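Local structure of lipopolysaccharide core biosynthesis protein (Thermoplasma volcanium GSS1, 3GLV) at residues G9-L14 with V34-D39; I19-E24 with V116-Y121; D76-V81 with A100-K105. The protein probably catalyses the transfer of the AMP portion of ATP to FMN, giving FAD and diphosphate, with the help of a divalent metal cation. All blocks are in the same frame, centred on the assembly; numbering follows the deposited sequence.

The three contacts are spread over one Rossmann-like nucleotidyltransferase domain with a parallel sheet of strand order 3-2-1-4-5. Contact 1 joins the end of strand 4-9 and the loop after it to the end of strand 31-36; contact 2 ties helix 16-26 to the chain leaving the edge strand 114-117. Their centres lie about 15 Å apart and they touch, Phe11 packing on Tyr21 and Leu22; along the sequence their segments alternate. Contact 3 pairs helices 77-84 and 96-109, with its centre about 18 Å from contact 1 and 20 Å from contact 2. It follows contact 1 in sequence and lies away from the inferred ATP site, to which contacts 1 and 2 both contribute residues.

Contact 1: residues G9-L14 with V34-D39; sequences GVFDIL and VVVARD. With SO4 (sulfate ion), chain C.
Gly9 and Val36 form a parallel beta bridge: Gly9 N donates to Val35 O at 3.1 Å, and Ala37 N donates to Gly9 O at 2.9 Å, with an N-H...O angle of 159°. Beyond this bridge the first chain turns away, and side chains take over. Phe11 CE2 lies 3.4 Å from Val34 CG1, the two side chains meeting at a slant, while Val36 CG2 is a looser neighbour of the same ring. On the other side of the backbone, Val10 CG2 rests 4.0 Å from Ala37 CB. The ring of Phe11 is turned back over the glycine, its CG anti to the carbonyl carbon (chi1 -53°); a CB on Gly9 would run into Phe11 CZ. His18 meets this ring edge-to-face.

The amides after the strand face a sulfate, probably from the crystallisation liquor. Val10 N reaches its O2 at 2.7 Å, and Phe11 N reaches its O3 at 2.7 Å, both nearly straight; O3 also lies over one face of the Phe11 ring. His18 NE2 supplies a further bond. Two backbone N-H groups and a histidine thus grip an anion, consistent with a place for an ATP phosphate at the inferred site containing Val10, Phe11 and His18.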
loop_
_atom_site.group_PDB
_atom_site.type_symbol
_atom_site.label_atom_id
_atom_site.label_comp_id
_atom_site.label_asym_id
_atom_site.label_seq_id
_atom_site.Cartn_x
_atom_site.Cartn_y
_atom_site.Cartn_z
ATOM N N GLY A 9 2.061 -14.135 3.769
ATOM C CA GLY A 9 1.820 -14.100 2.305
ATOM C C GLY A 9 3.100 -13.707 1.593
ATOM O O GLY A 9 4.118 -13.401 2.249
ATOM N N VAL A 10 3.041 -13.752 0.264
ATOM C CA VAL A 10 4.084 -13.281 -0.601
ATOM C C VAL A 10 3.953 -11.791 -0.826
ATOM O O VAL A 10 4.935 -11.111 -0.759
ATOM C CB VAL A 10 4.068 -14.065 -1.956
ATOM C CG1 VAL A 10 5.084 -13.528 -2.877
ATOM C CG2 VAL A 10 4.287 -15.661 -1.731
ATOM N N PHE A 11 2.732 -11.310 -1.119
ATOM C CA PHE A 11 2.442 -9.898 -1.396
ATOM C C PHE A 11 3.309 -9.358 -2.520
ATOM O O PHE A 11 3.987 -8.356 -2.360
ATOM C CB PHE A 11 2.603 -9.034 -0.108
ATOM C CG PHE A 11 1.800 -9.571 1.077
ATOM C CD1 PHE A 11 0.403 -9.476 1.077
ATOM C CD2 PHE A 11 2.432 -10.236 2.148
ATOM C CE1 PHE A 11 -0.353 -10.004 2.134
ATOM C CE2 PHE A 11 1.694 -10.771 3.204
ATOM C CZ PHE A 11 0.289 -10.656 3.181
ATOM N N ASP A 12 3.315 -10.055 -3.646
ATOM C CA ASP A 12 4.173 -9.654 -4.770
ATOM C C ASP A 12 3.655 -8.354 -5.409
ATOM O O ASP A 12 4.328 -7.297 -5.355
ATOM C CB ASP A 12 4.290 -10.783 -5.790
ATOM C CG ASP A 12 5.355 -10.542 -6.814
ATOM O OD1 ASP A 12 6.360 -9.805 -6.544
ATOM O OD2 ASP A 12 5.193 -11.159 -7.904
ATOM N N ILE A 13 2.471 -8.421 -5.981
ATOM C CA ILE A 13 1.816 -7.233 -6.523
ATOM C C ILE A 13 0.651 -6.921 -5.622
ATOM O O ILE A 13 -0.298 -7.737 -5.567
ATOM C CB ILE A 13 1.284 -7.448 -7.940
ATOM C CG1 ILE A 13 2.394 -7.889 -8.883
ATOM C CG2 ILE A 13 0.567 -6.133 -8.499
ATOM C CD1 ILE A 13 3.516 -6.897 -8.926
ATOM N N LEU A 14 0.696 -5.780 -4.927
ATOM C CA LEU A 14 -0.370 -5.485 -3.937
ATOM C C LEU A 14 -1.687 -5.271 -4.636
ATOM O O LEU A 14 -1.765 -4.578 -5.679
ATOM C CB LEU A 14 -0.067 -4.264 -3.050
ATOM C CG LEU A 14 0.858 -4.409 -1.845
ATOM C CD1 LEU A 14 1.072 -3.130 -1.073
ATOM C CD2 LEU A 14 0.296 -5.533 -0.913
ATOM N N VAL A 34 2.953 -8.868 10.045
ATOM C CA VAL A 34 2.864 -9.594 8.770
ATOM C C VAL A 34 4.144 -10.301 8.457
ATOM O O VAL A 34 5.281 -9.681 8.523
ATOM C CB VAL A 34 2.457 -8.644 7.592
ATOM C CG1 VAL A 34 2.400 -9.430 6.266
ATOM C CG2 VAL A 34 1.139 -7.915 7.899
ATOM N N VAL A 35 4.034 -11.587 8.125
ATOM C CA VAL A 35 5.236 -12.347 7.775
ATOM C C VAL A 35 5.271 -12.569 6.262
ATOM O O VAL A 35 4.383 -13.200 5.678
ATOM C CB VAL A 35 5.285 -13.714 8.513
ATOM C CG1 VAL A 35 6.546 -14.563 8.108
ATOM C CG2 VAL A 35 5.162 -13.513 10.039
ATOM N N VAL A 36 6.287 -11.998 5.646
ATOM C CA VAL A 36 6.423 -11.900 4.194
ATOM C C VAL A 36 7.366 -13.017 3.700
ATOM O O VAL A 36 8.505 -13.127 4.190
ATOM C CB VAL A 36 7.014 -10.507 3.805
ATOM C CG1 VAL A 36 7.295 -10.426 2.280
ATOM C CG2 VAL A 36 6.087 -9.405 4.238
ATOM N N ALA A 37 6.917 -13.836 2.749
ATOM C CA ALA A 37 7.711 -14.986 2.278
ATOM C C ALA A 37 9.030 -14.542 1.634
ATOM O O ALA A 37 9.058 -13.585 0.869
ATOM C CB ALA A 37 6.899 -15.805 1.292
ATOM N N ARG A 38 10.126 -15.211 1.998
ATOM C CA ARG A 38 11.380 -15.096 1.293
ATOM C C ARG A 38 11.217 -15.510 -0.155
ATOM O O ARG A 38 10.352 -16.294 -0.507
ATOM C CB ARG A 38 12.449 -15.993 1.940
ATOM C CG ARG A 38 12.887 -15.424 3.274
ATOM C CD ARG A 38 13.983 -16.134 3.971
ATOM N NE ARG A 38 14.260 -15.427 5.223
ATOM C CZ ARG A 38 15.096 -14.389 5.356
ATOM N NH1 ARG A 38 15.794 -13.935 4.320
ATOM N NH2 ARG A 38 15.242 -13.795 6.546
ATOM N N ASP A 39 12.089 -14.978 -0.984
ATOM C CA ASP A 39 12.104 -15.347 -2.398
ATOM C C ASP A 39 12.306 -16.850 -2.628
ATOM O O ASP A 39 11.631 -17.428 -3.480
ATOM C CB ASP A 39 13.160 -14.538 -3.171
ATOM C CG ASP A 39 12.818 -13.027 -3.296
ATOM O OD1 ASP A 39 11.618 -12.629 -3.597
ATOM O OD2 ASP A 39 13.793 -12.221 -3.177
HETATM S S SO4 C . -0.144 -14.069 -1.394
HETATM O O1 SO4 C . -0.162 -14.832 -2.653
HETATM O O2 SO4 C . 0.674 -14.821 -0.442
HETATM O O3 SO4 C . 0.558 -12.782 -1.606
HETATM O O4 SO4 C . -1.558 -14.035 -1.011
#

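Contact 2: residues I19-E24 with V116-Y121; sequences IHYLKE and VRISKY
His20 reaches from helix 16-26 to the chain that leaves strand 114-117, and its NE2 donates to Ser119 O at 2.9 Å. The carbonyl oxygen lies in the imidazole plane, but the nitrogen stands 57° above the carbonyl plane and the N-H...O angle is 141°, a bent bond. Ser119 OG forms a second hydrogen bond to His20 NE2, also at 2.9 Å.

The imidazole is packed on both faces. Tyr121 CA stands over one, 4.1 Å from the ring centroid, a CH-pi contact; Glu24 CG lies over the opposite face, toward the rim. With CG anti to the backbone N (chi1 171°), His20 projects between them. Replacing His20 by alanine removes the ring, which would probably leave Ser119 O and OG without their NE2 partner and open a gap between Tyr121 and Glu24.

Ile118 fills the deeper side. Its CG2 packs 3.7 Å from Glu24 CB, while its CG1 meets Tyr21 CD1 at 3.9 Å, the two side chains set roughly perpendicular. In this Rossmann-like fold the helix follows the first strand of the parallel sheet, and Ile118 lies just past the edge strand, also touching Thr90 of strand 88-91. Tyr21 OH is hydrogen-bonded to Thr90 O and Thr8 N.

Ser119, Lys120 and Tyr121 form the solvent side. Even at this exposed margin Tyr121 CB comes within 3.6 Å of His20 CD2, the two rings tilted against each other. The loose part is Lys120, whose side chain sets off away from the helix and packs on none of its residues 19-24. Tyr121, inferred to bind ATP, also touches Leu16 of the same inferred site. The Glu24 carboxylate turns to Lys27, its OE2 joined to Lys27 NZ in a salt bridge.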
loop_
_atom_site.group_PDB
_atom_site.type_symbol
_atom_site.label_atom_id
_atom_site.label_comp_id
_atom_site.label_asym_id
_atom_site.label_seq_id
_atom_site.Cartn_x
_atom_site.Cartn_y
_atom_site.Cartn_z
ATOM N N ILE A 19 -5.381 -6.275 0.781
ATOM C CA ILE A 19 -5.886 -5.275 1.698
ATOM C C ILE A 19 -7.017 -5.862 2.551
ATOM O O ILE A 19 -7.076 -5.617 3.772
ATOM C CB ILE A 19 -6.420 -4.041 0.961
ATOM C CG1 ILE A 19 -5.296 -3.332 0.171
ATOM C CG2 ILE A 19 -7.082 -3.051 1.963
ATOM C CD1 ILE A 19 -3.998 -3.063 1.047
ATOM N N HIS A 20 -7.941 -6.616 1.942
ATOM C CA HIS A 20 -9.061 -7.171 2.754
ATOM C C HIS A 20 -8.469 -8.163 3.794
ATOM O O HIS A 20 -8.857 -8.133 4.952
ATOM C CB HIS A 20 -10.083 -7.841 1.892
ATOM C CG HIS A 20 -11.142 -8.625 2.623
ATOM N ND1 HIS A 20 -12.292 -8.036 3.125
ATOM C CD2 HIS A 20 -11.310 -9.968 2.778
ATOM C CE1 HIS A 20 -13.072 -8.982 3.640
ATOM N NE2 HIS A 20 -12.509 -10.166 3.433
ATOM N N TYR A 21 -7.530 -8.998 3.410
ATOM C CA TYR A 21 -6.925 -9.941 4.338
ATOM C C TYR A 21 -6.254 -9.245 5.501
ATOM O O TYR A 21 -6.528 -9.556 6.612
ATOM C CB TYR A 21 -5.947 -10.871 3.613
ATOM C CG TYR A 21 -5.111 -11.810 4.476
ATOM C CD1 TYR A 21 -5.683 -12.756 5.266
ATOM C CD2 TYR A 21 -3.754 -11.752 4.444
ATOM C CE1 TYR A 21 -4.926 -13.594 5.998
ATOM C CE2 TYR A 21 -2.994 -12.577 5.172
ATOM C CZ TYR A 21 -3.574 -13.494 5.948
ATOM O OH TYR A 21 -2.777 -14.299 6.660
ATOM N N LEU A 22 -5.400 -8.283 5.207
ATOM C CA LEU A 22 -4.692 -7.546 6.214
ATOM C C LEU A 22 -5.631 -6.707 7.106
ATOM O O LEU A 22 -5.564 -6.794 8.283
ATOM C CB LEU A 22 -3.602 -6.699 5.582
ATOM C CG LEU A 22 -2.506 -7.454 4.843
ATOM C CD1 LEU A 22 -1.403 -6.553 4.337
ATOM C CD2 LEU A 22 -1.948 -8.518 5.731
ATOM N N LYS A 23 -6.520 -5.934 6.516
ATOM C CA LYS A 23 -7.436 -5.092 7.252
ATOM C C LYS A 23 -8.326 -5.872 8.176
ATOM O O LYS A 23 -8.561 -5.445 9.341
ATOM C CB LYS A 23 -8.246 -4.215 6.323
ATOM C CG LYS A 23 -9.201 -3.314 7.011
ATOM C CD LYS A 23 -9.919 -2.308 6.027
ATOM C CE LYS A 23 -8.949 -1.262 5.433
ATOM N NZ LYS A 23 -9.790 -0.244 4.740
ATOM N N GLU A 24 -8.841 -7.006 7.699
ATOM C CA GLU A 24 -9.737 -7.798 8.547
ATOM C C GLU A 24 -8.902 -8.474 9.650
ATOM O O GLU A 24 -9.370 -8.609 10.750
ATOM C CB GLU A 24 -10.524 -8.818 7.748
ATOM C CG GLU A 24 -11.518 -8.214 6.766
ATOM C CD GLU A 24 -12.526 -7.299 7.436
ATOM O OE1 GLU A 24 -13.375 -7.793 8.186
ATOM O OE2 GLU A 24 -12.464 -6.086 7.209
ATOM N N VAL A 116 -7.802 -18.160 12.878
ATOM C CA VAL A 116 -9.037 -17.553 12.353
ATOM C C VAL A 116 -9.013 -17.443 10.835
ATOM O O VAL A 116 -8.072 -16.893 10.255
ATOM C CB VAL A 116 -9.269 -16.190 13.008
ATOM C CG1 VAL A 116 -10.413 -15.366 12.339
ATOM C CG2 VAL A 116 -9.581 -16.389 14.488
ATOM N N ARG A 117 -10.028 -17.993 10.160
ATOM C CA ARG A 117 -10.148 -17.749 8.724
ATOM C C ARG A 117 -10.822 -16.382 8.479
ATOM O O ARG A 117 -11.849 -16.069 9.092
ATOM C CB ARG A 117 -10.918 -18.871 8.033
ATOM C CG ARG A 117 -10.085 -20.128 7.811
ATOM C CD ARG A 117 -10.832 -21.297 7.077
ATOM N NE ARG A 117 -12.105 -21.622 7.706
ATOM C CZ ARG A 117 -13.311 -21.233 7.291
ATOM N NH1 ARG A 117 -13.491 -20.519 6.184
ATOM N NH2 ARG A 117 -14.376 -21.581 8.002
ATOM N N ILE A 118 -10.227 -15.570 7.593
ATOM C CA ILE A 118 -10.814 -14.308 7.174
ATOM C C ILE A 118 -11.925 -14.487 6.156
ATOM O O ILE A 118 -11.880 -15.411 5.373
ATOM C CB ILE A 118 -9.759 -13.398 6.588
ATOM C CG1 ILE A 118 -8.681 -13.169 7.657
ATOM C CG2 ILE A 118 -10.401 -12.075 6.006
ATOM C CD1 ILE A 118 -9.195 -12.568 9.008
ATOM N N SER A 119 -12.915 -13.607 6.174
ATOM C CA SER A 119 -14.072 -13.690 5.243
ATOM C C SER A 119 -13.634 -13.605 3.789
ATOM O O SER A 119 -12.594 -13.016 3.480
ATOM C CB SER A 119 -15.064 -12.558 5.479
ATOM O OG SER A 119 -14.453 -11.297 5.260
ATOM N N LYS A 120 -14.431 -14.191 2.907
ATOM C CA LYS A 120 -14.116 -14.181 1.467
ATOM C C LYS A 120 -14.147 -12.741 0.949
ATOM O O LYS A 120 -15.046 -12.000 1.300
ATOM C CB LYS A 120 -15.118 -15.080 0.722
ATOM C CG LYS A 120 -14.850 -15.193 -0.784
ATOM C CD LYS A 120 -15.562 -16.392 -1.439
ATOM C CE LYS A 120 -17.066 -16.215 -1.564
ATOM N NZ LYS A 120 -17.682 -17.287 -2.444
ATOM N N TYR A 121 -13.138 -12.300 0.212
ATOM C CA TYR A 121 -13.179 -10.952 -0.360
ATOM C C TYR A 121 -14.178 -10.901 -1.562
ATOM O O TYR A 121 -14.329 -11.873 -2.258
ATOM C CB TYR A 121 -11.778 -10.480 -0.805
ATOM C CG TYR A 121 -11.835 -9.146 -1.498
ATOM C CD1 TYR A 121 -12.453 -8.077 -0.889
ATOM C CD2 TYR A 121 -11.336 -8.962 -2.784
ATOM C CE1 TYR A 121 -12.557 -6.837 -1.515
ATOM C CE2 TYR A 121 -11.435 -7.705 -3.443
ATOM C CZ TYR A 121 -12.052 -6.650 -2.798
ATOM O OH TYR A 121 -12.214 -5.387 -3.387
#

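Contact 3: residues D76-V81 with A100-K105; sequences DMMKTV and AELQSK
Met77 and Met78 of helix 77-84 point across to Leu102 and Lys105 of helix 96-109, two helices of the Rossmann-like domain packed beside strand 88-91. The axes of segments 77-81 and 100-105 approach to 12.5 Å and cross at -63°. That wide spacing, without any hydrogen bond between the segments, makes this a contact of long side-chain ends.

Met77 brings its methyl end onto Leu102 at an angle. Its chain runs extended from a CG anti to the backbone N (chi1 170°) and bends only at its last torsion, which puts the terminal methyl against one leucine branch: Met77 CE is 3.5 Å from Leu102 CD1, tighter than usual for two carbons. The sulfur of Met78 approaches that same branch more loosely.

Met78 and Lys105 instead lie alongside with their chains running opposite ways. Met78 is folded at chi2 and chi3, while the lysine chain is extended as far as CE, with only NZ turned aside at chi4; it is CD, not the ammonium, that comes beside Met78.

Beneath this partly exposed layer, Leu102 also touches Ile89 and Ile115, continuing the contact down to the sheet; Val81 reaches Ile89 from the other helix. On the outer side, Met78 CG lies 3.9 Å from Lys105 CD.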
loop_
_atom_site.group_PDB
_atom_site.type_symbol
_atom_site.label_atom_id
_atom_site.label_comp_id
_atom_site.label_asym_id
_atom_site.label_seq_id
_atom_site.Cartn_x
_atom_site.Cartn_y
_atom_site.Cartn_z
ATOM N N ASP A 76 10.210 -23.373 7.370
ATOM C CA ASP A 76 10.043 -23.745 8.771
ATOM C C ASP A 76 9.082 -22.756 9.425
ATOM O O ASP A 76 9.502 -21.753 10.050
ATOM C CB ASP A 76 11.403 -23.690 9.461
ATOM C CG ASP A 76 11.335 -24.091 10.935
ATOM O OD1 ASP A 76 10.261 -24.604 11.372
ATOM O OD2 ASP A 76 12.364 -23.888 11.636
ATOM N N MET A 77 7.789 -23.012 9.256
ATOM C CA MET A 77 6.763 -22.068 9.705
ATOM C C MET A 77 6.676 -22.000 11.242
ATOM O O MET A 77 6.546 -20.908 11.850
ATOM C CB MET A 77 5.421 -22.501 9.128
ATOM C CG MET A 77 4.207 -21.757 9.682
ATOM S SD MET A 77 2.710 -22.602 9.116
ATOM C CE MET A 77 2.736 -24.091 10.162
ATOM N N MET A 78 6.763 -23.172 11.873
ATOM C CA MET A 78 6.651 -23.212 13.315
ATOM C C MET A 78 7.772 -22.415 13.950
ATOM O O MET A 78 7.557 -21.831 14.972
ATOM C CB MET A 78 6.588 -24.657 13.867
ATOM C CG MET A 78 5.127 -25.261 13.874
ATOM S SD MET A 78 3.749 -24.263 14.641
ATOM C CE MET A 78 4.465 -23.875 16.260
ATOM N N LYS A 79 8.955 -22.362 13.341
ATOM C CA LYS A 79 9.994 -21.480 13.873
ATOM C C LYS A 79 9.567 -20.000 13.880
ATOM O O LYS A 79 9.843 -19.280 14.842
ATOM C CB LYS A 79 11.272 -21.621 13.116
ATOM C CG LYS A 79 12.407 -20.745 13.663
ATOM C CD LYS A 79 13.738 -21.263 13.125
ATOM C CE LYS A 79 14.924 -20.432 13.579
ATOM N NZ LYS A 79 16.171 -20.884 12.846
ATOM N N THR A 80 8.901 -19.546 12.819
ATOM C CA THR A 80 8.334 -18.209 12.836
ATOM C C THR A 80 7.282 -18.046 13.957
ATOM O O THR A 80 7.323 -17.065 14.691
ATOM C CB THR A 80 7.783 -17.786 11.432
ATOM O OG1 THR A 80 8.853 -17.829 10.475
ATOM C CG2 THR A 80 7.182 -16.357 11.451
ATOM N N VAL A 81 6.392 -19.020 14.141
ATOM C CA VAL A 81 5.363 -18.855 15.125
ATOM C C VAL A 81 5.933 -18.752 16.559
ATOM O O VAL A 81 5.500 -17.914 17.351
ATOM C CB VAL A 81 4.385 -20.008 15.101
ATOM C CG1 VAL A 81 3.492 -19.881 16.318
ATOM C CG2 VAL A 81 3.590 -20.023 13.754
ATOM N N ALA A 100 -6.766 -26.876 9.455
ATOM C CA ALA A 100 -6.767 -28.137 10.188
ATOM C C ALA A 100 -5.338 -28.610 10.481
ATOM O O ALA A 100 -5.035 -29.064 11.583
ATOM C CB ALA A 100 -7.534 -29.200 9.403
ATOM N N GLU A 101 -4.461 -28.486 9.501
ATOM C CA GLU A 101 -3.066 -28.919 9.657
ATOM C C GLU A 101 -2.343 -28.101 10.724
ATOM O O GLU A 101 -1.618 -28.639 11.529
ATOM C CB GLU A 101 -2.345 -28.693 8.346
ATOM C CG GLU A 101 -1.098 -29.486 8.108
ATOM C CD GLU A 101 -0.942 -29.782 6.596
ATOM O OE1 GLU A 101 -1.281 -28.900 5.764
ATOM O OE2 GLU A 101 -0.510 -30.896 6.235
ATOM N N LEU A 102 -2.546 -26.781 10.690
ATOM C CA LEU A 102 -1.928 -25.898 11.682
ATOM C C LEU A 102 -2.503 -26.180 13.087
ATOM O O LEU A 102 -1.774 -26.162 14.087
ATOM C CB LEU A 102 -2.117 -24.441 11.302
ATOM C CG LEU A 102 -1.472 -23.420 12.252
ATOM C CD1 LEU A 102 0.067 -23.608 12.344
ATOM C CD2 LEU A 102 -1.856 -21.974 11.844
ATOM N N GLN A 103 -3.804 -26.456 13.137
ATOM C CA GLN A 103 -4.450 -26.761 14.375
ATOM C C GLN A 103 -3.860 -28.024 15.022
ATOM O O GLN A 103 -3.620 -28.017 16.224
ATOM C CB GLN A 103 -5.954 -26.915 14.188
ATOM C CG GLN A 103 -6.675 -27.049 15.478
ATOM C CD GLN A 103 -6.617 -25.779 16.313
ATOM O OE1 GLN A 103 -6.989 -24.708 15.847
ATOM N NE2 GLN A 103 -6.147 -25.901 17.559
ATOM N N SER A 104 -3.612 -29.084 14.248
ATOM C CA SER A 104 -2.989 -30.309 14.815
ATOM C C SER A 104 -1.618 -30.019 15.390
ATOM O O SER A 104 -1.277 -30.558 16.425
ATOM C CB SER A 104 -2.789 -31.427 13.782
ATOM O OG SER A 104 -4.041 -31.851 13.252
ATOM N N LYS A 105 -0.828 -29.193 14.694
ATOM C CA LYS A 105 0.496 -28.811 15.218
ATOM C C LYS A 105 0.402 -28.102 16.585
ATOM O O LYS A 105 1.081 -28.486 17.543
ATOM C CB LYS A 105 1.235 -27.926 14.227
ATOM C CG LYS A 105 1.684 -28.686 12.960
ATOM C CD LYS A 105 2.725 -27.839 12.121
ATOM C CE LYS A 105 3.130 -28.548 10.792
ATOM N NZ LYS A 105 2.025 -28.600 9.826
#